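Local atomic coordinates of ribonuclease J (Methanolobus psychrophilus R15, PDB entry 5HAB), a protein that degrades RNA from its end as an exoribonuclease, probably by metal-dependent hydrolysis at the junction of a metallo-beta-lactamase and a beta-CASP domain. Residues B[111-116]-B[132-137]; B[223-228]-B[417-422]; B[261-266]-B[351-356]. The protein carries 1 engineered substitution. All coordinates share one frame; numbering follows the deposited sequence.

Interaction 1. Residues B[111-116]-B[132-137]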
loop_
_atom_site.group_PDB
_atom_site.type_symbol
_atom_site.label_atom_id
_atom_site.label_comp_id
_atom_site.label_asym_id
_atom_site.label_seq_id
_atom_site.Cartn_x
_atom_site.Cartn_y
_atom_site.Cartn_z
ATOM N N GLY B 111 -1.530 26.114 -18.928
ATOM C CA GLY B 111 -2.243 25.227 -19.833
ATOM C C GLY B 111 -3.624 25.691 -20.273
ATOM O O GLY B 111 -4.099 25.301 -21.338
ATOM N N ALA B 112 -4.268 26.527 -19.461
ATOM C CA ALA B 112 -5.603 27.027 -19.785
ATOM C C ALA B 112 -5.582 28.489 -20.240
ATOM O O ALA B 112 -6.635 29.062 -20.512
ATOM C CB ALA B 112 -6.539 26.866 -18.596
ATOM N N ILE B 113 -4.394 29.096 -20.286
ATOM C CA ILE B 113 -4.247 30.467 -20.787
ATOM C C ILE B 113 -4.971 30.682 -22.130
ATOM O O ILE B 113 -5.803 31.589 -22.227
ATOM C CB ILE B 113 -2.756 30.872 -20.895
ATOM C CG1 ILE B 113 -2.167 31.155 -19.511
ATOM C CG2 ILE B 113 -2.595 32.089 -21.792
ATOM C CD1 ILE B 113 -2.712 32.402 -18.860
ATOM N N PRO B 114 -4.704 29.833 -23.149
ATOM C CA PRO B 114 -5.347 30.067 -24.448
ATOM C C PRO B 114 -6.859 29.891 -24.452
ATOM O O PRO B 114 -7.498 30.178 -25.463
ATOM C CB PRO B 114 -4.703 29.010 -25.358
ATOM C CG PRO B 114 -3.488 28.565 -24.650
ATOM C CD PRO B 114 -3.819 28.655 -23.209
ATOM N N LYS B 115 -7.427 29.414 -23.353
ATOM C CA LYS B 115 -8.852 29.128 -23.332
ATOM C C LYS B 115 -9.656 30.146 -22.520
ATOM O O LYS B 115 -10.839 30.361 -22.787
ATOM C CB LYS B 115 -9.088 27.717 -22.786
ATOM C CG LYS B 115 -9.026 26.634 -23.854
ATOM C CD LYS B 115 -9.691 27.093 -25.142
ATOM C CE LYS B 115 -9.369 26.167 -26.300
ATOM N NZ LYS B 115 -10.025 24.842 -26.147
ATOM N N LEU B 116 -9.019 30.780 -21.541
ATOM C CA LEU B 116 -9.737 31.680 -20.644
ATOM C C LEU B 116 -9.157 33.100 -20.613
ATOM O O LEU B 116 -9.868 34.046 -20.270
ATOM C CB LEU B 116 -9.758 31.110 -19.221
ATOM C CG LEU B 116 -10.351 29.724 -18.979
ATOM C CD1 LEU B 116 -10.067 29.280 -17.553
ATOM C CD2 LEU B 116 -11.840 29.714 -19.253
ATOM N N ALA B 132 7.909 33.819 -23.114
ATOM C CA ALA B 132 8.204 33.200 -24.399
ATOM C C ALA B 132 7.311 31.986 -24.639
ATOM O O ALA B 132 6.772 31.820 -25.732
ATOM C CB ALA B 132 9.669 32.807 -24.482
ATOM N N LEU B 133 7.152 31.139 -23.623
ATOM C CA LEU B 133 6.330 29.937 -23.784
ATOM C C LEU B 133 4.855 30.274 -23.993
ATOM O O LEU B 133 4.158 29.619 -24.783
ATOM C CB LEU B 133 6.472 29.021 -22.573
ATOM C CG LEU B 133 7.846 28.384 -22.385
ATOM C CD1 LEU B 133 7.963 27.845 -20.973
ATOM C CD2 LEU B 133 8.088 27.301 -23.420
ATOM N N ILE B 134 4.384 31.287 -23.272
ATOM C CA ILE B 134 3.010 31.743 -23.423
ATOM C C ILE B 134 2.808 32.296 -24.830
ATOM O O ILE B 134 1.821 31.971 -25.484
ATOM C CB ILE B 134 2.625 32.783 -22.358
ATOM C CG1 ILE B 134 2.635 32.158 -20.961
ATOM C CG2 ILE B 134 1.241 33.337 -22.651
ATOM C CD1 ILE B 134 2.412 33.173 -19.856
ATOM N N LYS B 135 3.736 33.123 -25.306
ATOM C CA LYS B 135 3.625 33.644 -26.672
ATOM C C LYS B 135 3.603 32.534 -27.711
ATOM O O LYS B 135 2.728 32.511 -28.579
ATOM C CB LYS B 135 4.762 34.615 -27.013
ATOM C CG LYS B 135 4.721 35.925 -26.279
ATOM C CD LYS B 135 5.838 36.835 -26.747
ATOM C CE LYS B 135 5.924 38.075 -25.883
ATOM N NZ LYS B 135 7.075 38.939 -26.258
ATOM N N HIS B 136 4.565 31.619 -27.619
ATOM C CA HIS B 136 4.644 30.519 -28.574
ATOM C C HIS B 136 3.373 29.683 -28.538
ATOM O O HIS B 136 2.975 29.111 -29.548
ATOM C CB HIS B 136 5.873 29.645 -28.305
ATOM C CG HIS B 136 7.171 30.330 -28.602
ATOM N ND1 HIS B 136 8.398 29.759 -28.332
ATOM C CD2 HIS B 136 7.432 31.548 -29.133
ATOM C CE1 HIS B 136 9.358 30.598 -28.688
ATOM N NE2 HIS B 136 8.797 31.689 -29.176
ATOM N N GLN B 137 2.732 29.620 -27.376
ATOM C CA GLN B 137 1.518 28.825 -27.249
ATOM C C GLN B 137 0.295 29.551 -27.821
ATOM O O GLN B 137 -0.515 28.942 -28.516
ATOM C CB GLN B 137 1.289 28.452 -25.788
ATOM C CG GLN B 137 -0.085 27.908 -25.488
ATOM C CD GLN B 137 -0.180 27.364 -24.079
ATOM O OE1 GLN B 137 -0.507 28.091 -23.141
ATOM N NE2 GLN B 137 0.106 26.074 -23.922
#
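Apolar packing joins the two segments at Ile113 and Ile134, where the branch methyls CG2 meet at 4.1 Å and the side chains cross at about a right angle. A chi1 of -75° in Ile113 and -65° in Ile134 sets CG1 beside the backbone N and leaves CG2 anti to it, and this places the short branch, rather than the longer CG1-CD1 arm, at the interface. Both residues are buried, and the CA atoms of this pair stand 7.8 Å apart.

The second kind of contact is van der Waals packing of a proline ring against the stem of an amide side chain. Pro114 CG rests 3.6 Å from Gln137 CG, and the glutamine runs across the ring at roughly a right angle. Gln137 has its CG anti to the backbone N (chi1 167°) and is extended beyond it, a shape that carries the chain out from its helix to the pyrrolidine ring. No hydrogen bond links the segments.

Both pieces belong to the metallo-beta-lactamase part of the enzyme: the short helix 113-116 and helix 128-138 are separated in sequence by strand 124-126, one of the parallel strands of the seven-stranded mixed sheet. Helix 107-110 also takes part, since its Ile110 touches both Ile134 and Gln137.

Backbone bonds define the start of the short helix: Ala112 O accepts from Lys115 N at 3.0 Å and from Leu116 N at 3.1 Å. Helix 128-138 in turn packs through Leu133 on Tyr298 of helix 293-304.

Interaction 2. Residues B[223-228]-B[417-422]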
loop_
_atom_site.group_PDB
_atom_site.type_symbol
_atom_site.label_atom_id
_atom_site.label_comp_id
_atom_site.label_asym_id
_atom_site.label_seq_id
_atom_site.Cartn_x
_atom_site.Cartn_y
_atom_site.Cartn_z
ATOM N N ILE B 223 -0.095 39.955 4.812
ATOM C CA ILE B 223 -1.497 39.755 5.157
ATOM C C ILE B 223 -1.896 38.290 5.014
ATOM O O ILE B 223 -2.559 37.721 5.884
ATOM C CB ILE B 223 -2.408 40.637 4.276
ATOM C CG1 ILE B 223 -2.049 42.115 4.433
ATOM C CG2 ILE B 223 -3.873 40.389 4.603
ATOM C CD1 ILE B 223 -2.780 43.026 3.470
ATOM N N ALA B 224 -1.491 37.685 3.905
ATOM C CA ALA B 224 -1.923 36.336 3.579
ATOM C C ALA B 224 -0.885 35.625 2.727
ATOM O O ALA B 224 -0.242 36.226 1.865
ATOM C CB ALA B 224 -3.270 36.362 2.862
ATOM N N LEU B 225 -0.709 34.341 3.004
ATOM C CA LEU B 225 0.135 33.483 2.194
ATOM C C LEU B 225 -0.733 32.421 1.538
ATOM O O LEU B 225 -1.481 31.712 2.217
ATOM C CB LEU B 225 1.236 32.836 3.043
ATOM C CG LEU B 225 2.032 31.698 2.396
ATOM C CD1 LEU B 225 2.784 32.187 1.169
ATOM C CD2 LEU B 225 2.997 31.063 3.390
ATOM N N ILE B 226 -0.667 32.355 0.213
ATOM C CA ILE B 226 -1.252 31.254 -0.530
ATOM C C ILE B 226 -0.088 30.376 -0.928
ATOM O O ILE B 226 0.814 30.825 -1.634
ATOM C CB ILE B 226 -2.047 31.723 -1.760
ATOM C CG1 ILE B 226 -3.248 32.576 -1.341
ATOM C CG2 ILE B 226 -2.468 30.531 -2.625
ATOM C CD1 ILE B 226 -2.982 34.068 -1.364
ATOM N N THR B 227 -0.082 29.134 -0.462
ATOM C CA THR B 227 1.052 28.263 -0.732
ATOM C C THR B 227 0.553 26.847 -0.998
ATOM O O THR B 227 -0.522 26.459 -0.545
ATOM C CB THR B 227 2.080 28.292 0.428
ATOM O OG1 THR B 227 3.277 27.612 0.035
ATOM C CG2 THR B 227 1.522 27.650 1.689
ATOM N N GLU B 228 1.326 26.097 -1.774
ATOM C CA GLU B 228 0.956 24.739 -2.158
ATOM C C GLU B 228 0.959 23.796 -0.956
ATOM O O GLU B 228 1.713 23.989 -0.009
ATOM C CB GLU B 228 1.912 24.221 -3.236
ATOM C CG GLU B 228 3.346 24.056 -2.742
ATOM C CD GLU B 228 4.170 23.138 -3.625
ATOM O OE1 GLU B 228 4.393 23.487 -4.796
ATOM O OE2 GLU B 228 4.592 22.063 -3.148
ATOM N N TRP B 417 7.584 24.724 6.807
ATOM C CA TRP B 417 7.825 25.189 8.170
ATOM C C TRP B 417 8.680 26.459 8.166
ATOM O O TRP B 417 8.314 27.488 8.752
ATOM C CB TRP B 417 8.500 24.078 8.978
ATOM C CG TRP B 417 8.817 24.423 10.390
ATOM C CD1 TRP B 417 10.020 24.826 10.885
ATOM C CD2 TRP B 417 7.924 24.357 11.506
ATOM N NE1 TRP B 417 9.929 25.033 12.240
ATOM C CE2 TRP B 417 8.653 24.754 12.646
ATOM C CE3 TRP B 417 6.578 24.013 11.650
ATOM C CZ2 TRP B 417 8.081 24.812 13.913
ATOM C CZ3 TRP B 417 6.012 24.071 12.911
ATOM C CH2 TRP B 417 6.761 24.467 14.025
ATOM N N GLU B 418 9.811 26.390 7.472
ATOM C CA GLU B 418 10.725 27.522 7.416
ATOM C C GLU B 418 10.144 28.696 6.620
ATOM O O GLU B 418 10.358 29.857 6.977
ATOM C CB GLU B 418 12.068 27.079 6.835
ATOM C CG GLU B 418 12.773 26.055 7.724
ATOM C CD GLU B 418 14.262 25.959 7.459
ATOM O OE1 GLU B 418 14.947 25.225 8.204
ATOM O OE2 GLU B 418 14.749 26.620 6.515
ATOM N N LEU B 419 9.406 28.402 5.554
ATOM C CA LEU B 419 8.726 29.458 4.800
ATOM C C LEU B 419 7.769 30.216 5.719
ATOM O O LEU B 419 7.713 31.449 5.717
ATOM C CB LEU B 419 7.964 28.881 3.606
ATOM C CG LEU B 419 7.133 29.887 2.798
ATOM C CD1 LEU B 419 8.025 30.940 2.169
ATOM C CD2 LEU B 419 6.308 29.191 1.733
ATOM N N LEU B 420 7.024 29.453 6.510
ATOM C CA LEU B 420 6.067 30.008 7.450
ATOM C C LEU B 420 6.787 30.866 8.488
ATOM O O LEU B 420 6.283 31.912 8.895
ATOM C CB LEU B 420 5.285 28.880 8.123
ATOM C CG LEU B 420 3.778 29.051 8.282
ATOM C CD1 LEU B 420 3.184 29.610 7.005
ATOM C CD2 LEU B 420 3.149 27.709 8.602
ATOM N N ARG B 421 7.980 30.440 8.896
ATOM C CA ARG B 421 8.722 31.202 9.899
ATOM C C ARG B 421 9.345 32.469 9.317
ATOM O O ARG B 421 9.559 33.447 10.032
ATOM C CB ARG B 421 9.821 30.343 10.529
ATOM C CG ARG B 421 9.322 29.273 11.490
ATOM C CD ARG B 421 10.454 28.719 12.361
ATOM N NE ARG B 421 11.524 29.689 12.595
ATOM C CZ ARG B 421 12.701 29.667 11.973
ATOM N NH1 ARG B 421 12.958 28.724 11.077
ATOM N NH2 ARG B 421 13.614 30.589 12.245
ATOM N N MET B 422 9.598 32.469 8.014
ATOM C CA MET B 422 10.191 33.634 7.372
ATOM C C MET B 422 9.150 34.695 7.009
ATOM O O MET B 422 9.317 35.872 7.329
ATOM C CB MET B 422 10.967 33.205 6.124
ATOM C CG MET B 422 12.281 32.504 6.439
ATOM S SD MET B 422 13.264 32.131 4.973
ATOM C CE MET B 422 12.263 30.857 4.209
#
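With CG anti to the backbone N in both Leu225 (chi1 168°) and Leu419 (chi1 176°), each side chain is carried across the gap between strand and helix, and their CD2 methyls meet at 4.1 Å. Leu420 arrives differently: its CA-CB bond is not aimed at the strand, yet an unusual chi1 of -136° brings its end closer, and CD1 settles 3.9 Å from Leu225 CD2. One methyl of the strand leucine therefore serves both helix leucines, which come at it obliquely.

Thr227 supplies the other point of contact. Its OG1 is 3.8 Å from Leu419 CD2, the two side chains sliding past each other in opposite directions. This is a van der Waals approach; the hydroxyl's polar partner is Ala194 O, to which it is hydrogen-bonded, so the buried oxygen is satisfied while its flank packs on the leucine methyl.

All four touching residues are buried, and no hydrogen bond crosses between the segments. The axes of strand 224-228 and helix 417-422 approach to 11.0 Å and run nearly antiparallel. That spacing is bridged entirely by side chains, as expected where a helix packs on the face of a sheet; the alpha/beta layering is that of the metallo-beta-lactamase fold.

Leu225 also touches Val192 of strand 189-194, while Leu420 packs on Tyr441 and Met444 of helix 435-447. Trp417 makes a cation-pi contact with Arg400 of the second subunit. Within the six-stranded mixed sheet, strand 222-228 lies between strands 189-194 and 427-431, parallel to both, with helix 413-423 packed against it.

Interaction 3. Residues B[261-266]-B[351-356]; sequences GMIVTT and AVLGRI. With nucleotides of chain D.
Ile263 and Ile356 reach toward each other tip to tip, their CD1 methyls 4.0 Å apart. Beside them Leu353 places one methyl near each of two strand residues: CD2 lies 3.9 Å from Thr265 CG2, and CD1 lies 4.3 Å from Ile263 CG2. Thr265 and Leu353 cross at about a right angle. The leucine reaches the strand because CG stands anti to its backbone N (chi1 -173°).

In Thr265 the methyl takes the position between backbone N and carbonyl carbon and meets the leucine, while OG1 is hydrogen-bonded to Met342 O. The polar and apolar branches of this buried residue thus have separate partners, and the hydrogen bond would restrict rotation about chi1.

Ala351 occupies the N-cap position, and its backbone N comes within 3.3 Å of O2' of nucleotide A4 of chain D. Its CB lies 3.8 Å from O3' of the same ribose. The start of the helix thus borders the bound RNA, and Val352 packs on a phosphate.

Farther out, Leu353 also packs on Ile371 and Phe373 of strand 370-374, and Ile356 on Met342 of strand 338-342. Strand 262-266 runs between those two in the parallel six-stranded sheet of the beta-CASP domain; helix 352-357 packs against one face of these strands, and the axes of segments 262-266 and 352-356 approach to 10.7 Å.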
loop_
_atom_site.group_PDB
_atom_site.type_symbol
_atom_site.label_atom_id
_atom_site.label_comp_id
_atom_site.label_asym_id
_atom_site.label_seq_id
_atom_site.Cartn_x
_atom_site.Cartn_y
_atom_site.Cartn_z
ATOM N N GLY B 261 24.070 1.221 -25.721
ATOM C CA GLY B 261 22.984 1.983 -26.308
ATOM C C GLY B 261 21.972 2.389 -25.254
ATOM O O GLY B 261 21.273 1.548 -24.681
ATOM N N MET B 262 21.897 3.690 -24.999
ATOM C CA MET B 262 21.069 4.210 -23.925
ATOM C C MET B 262 20.125 5.311 -24.406
ATOM O O MET B 262 20.524 6.208 -25.147
ATOM C CB MET B 262 21.958 4.737 -22.795
ATOM C CG MET B 262 22.928 3.700 -22.241
ATOM S SD MET B 262 24.074 4.379 -21.026
ATOM C CE MET B 262 24.920 5.603 -22.013
ATOM N N ILE B 263 18.871 5.228 -23.972
ATOM C CA ILE B 263 17.870 6.248 -24.261
ATOM C C ILE B 263 17.497 6.939 -22.960
ATOM O O ILE B 263 17.218 6.267 -21.971
ATOM C CB ILE B 263 16.620 5.639 -24.920
ATOM C CG1 ILE B 263 16.944 5.105 -26.312
ATOM C CG2 ILE B 263 15.494 6.666 -24.981
ATOM C CD1 ILE B 263 15.779 4.408 -26.970
ATOM N N VAL B 264 17.488 8.267 -22.945
ATOM C CA VAL B 264 17.024 8.986 -21.759
ATOM C C VAL B 264 15.712 9.705 -22.063
ATOM O O VAL B 264 15.552 10.292 -23.131
ATOM C CB VAL B 264 18.083 9.976 -21.250
ATOM C CG1 VAL B 264 17.652 10.576 -19.916
ATOM C CG2 VAL B 264 19.431 9.290 -21.121
ATOM N N THR B 265 14.773 9.653 -21.124
ATOM C CA THR B 265 13.518 10.383 -21.274
ATOM C C THR B 265 13.189 11.182 -20.012
ATOM O O THR B 265 13.417 10.722 -18.892
ATOM C CB THR B 265 12.349 9.442 -21.610
ATOM O OG1 THR B 265 11.141 10.202 -21.744
ATOM C CG2 THR B 265 12.172 8.384 -20.523
ATOM N N THR B 266 12.661 12.387 -20.205
ATOM C CA THR B 266 12.353 13.280 -19.093
ATOM C C THR B 266 11.380 14.381 -19.518
ATOM O O THR B 266 10.948 14.434 -20.673
ATOM C CB THR B 266 13.634 13.927 -18.525
ATOM O OG1 THR B 266 13.308 14.737 -17.389
ATOM C CG2 THR B 266 14.305 14.793 -19.578
ATOM N N ALA B 351 4.281 9.976 -28.475
ATOM C CA ALA B 351 5.616 10.441 -28.131
ATOM C C ALA B 351 6.666 9.518 -28.749
ATOM O O ALA B 351 6.356 8.389 -29.128
ATOM C CB ALA B 351 5.790 10.512 -26.623
ATOM N N VAL B 352 7.906 9.992 -28.844
ATOM C CA VAL B 352 8.956 9.243 -29.527
ATOM C C VAL B 352 9.183 7.871 -28.907
ATOM O O VAL B 352 9.229 6.875 -29.624
ATOM C CB VAL B 352 10.286 10.025 -29.551
ATOM C CG1 VAL B 352 11.338 9.203 -30.259
ATOM C CG2 VAL B 352 10.123 11.347 -30.285
ATOM N N LEU B 353 9.279 7.813 -27.582
ATOM C CA LEU B 353 9.588 6.556 -26.902
ATOM C C LEU B 353 8.453 5.553 -27.078
ATOM O O LEU B 353 8.687 4.354 -27.252
ATOM C CB LEU B 353 9.864 6.793 -25.414
ATOM C CG LEU B 353 10.368 5.575 -24.632
ATOM C CD1 LEU B 353 11.575 4.959 -25.328
ATOM C CD2 LEU B 353 10.714 5.952 -23.195
ATOM N N GLY B 354 7.222 6.051 -27.038
ATOM C CA GLY B 354 6.058 5.211 -27.253
ATOM C C GLY B 354 6.013 4.644 -28.660
ATOM O O GLY B 354 5.473 3.562 -28.890
ATOM N N ARG B 355 6.580 5.383 -29.606
ATOM C CA ARG B 355 6.589 4.951 -30.997
ATOM C C ARG B 355 7.713 3.941 -31.207
ATOM O O ARG B 355 7.561 2.977 -31.960
ATOM C CB ARG B 355 6.732 6.157 -31.934
ATOM C CG ARG B 355 5.386 6.758 -32.340
ATOM C CD ARG B 355 5.513 8.168 -32.914
ATOM N NE ARG B 355 6.685 8.321 -33.769
ATOM C CZ ARG B 355 6.764 7.869 -35.016
ATOM N NH1 ARG B 355 5.731 7.238 -35.564
ATOM N NH2 ARG B 355 7.877 8.049 -35.715
ATOM N N ILE B 356 8.836 4.160 -30.528
ATOM C CA ILE B 356 9.933 3.199 -30.538
ATOM C C ILE B 356 9.460 1.868 -29.961
ATOM O O ILE B 356 9.786 0.799 -30.482
ATOM C CB ILE B 356 11.141 3.722 -29.748
ATOM C CG1 ILE B 356 11.780 4.913 -30.459
ATOM C CG2 ILE B 356 12.166 2.613 -29.529
ATOM C CD1 ILE B 356 13.056 5.380 -29.795
ATOM P P A D 4 5.862 16.853 -23.035
ATOM O OP1 A D 4 7.183 16.177 -22.933
ATOM O OP2 A D 4 5.805 18.311 -23.313
ATOM O "O5'" A D 4 4.986 16.104 -24.136
ATOM C "C5'" A D 4 5.524 15.024 -24.882
ATOM C "C4'" A D 4 4.458 14.277 -25.643
ATOM O "O4'" A D 4 3.154 14.514 -25.055
ATOM C "C3'" A D 4 4.279 14.667 -27.102
ATOM O "O3'" A D 4 5.268 14.087 -27.938
ATOM C "C2'" A D 4 2.858 14.191 -27.398
ATOM O "O2'" A D 4 2.833 12.795 -27.659
ATOM C "C1'" A D 4 2.159 14.449 -26.057
ATOM N N9 A D 4 1.374 15.701 -26.044
ATOM C C8 A D 4 1.744 16.935 -25.563
ATOM N N7 A D 4 0.814 17.854 -25.687
ATOM C C5 A D 4 -0.242 17.183 -26.289
ATOM C C6 A D 4 -1.527 17.597 -26.690
ATOM N N6 A D 4 -1.988 18.842 -26.542
ATOM N N1 A D 4 -2.337 16.676 -27.260
ATOM C C2 A D 4 -1.880 15.426 -27.412
ATOM N N3 A D 4 -0.696 14.918 -27.075
ATOM C C4 A D 4 0.088 15.857 -26.513
#

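How the interactions relate
Interaction 1 joins two helices and interaction 2 packs a helix on a sheet, both in the metallo-beta-lactamase part, with centres 28 Å apart; interaction 3 holds a helix on the beta-CASP sheet, its centre 27 Å from that of interaction 1 and 39 Å from that of interaction 2. None touches another. Along the chain interaction 1 closes first, and interaction 3 is nested within the loop closed by interaction 2, consistent with a beta-CASP domain inserted into the metallo-beta-lactamase fold. The RNA relates all three: interaction 3 meets it directly at Ala351, whereas the nearest atoms of interactions 1 and 2 each lie about 7 Å from it.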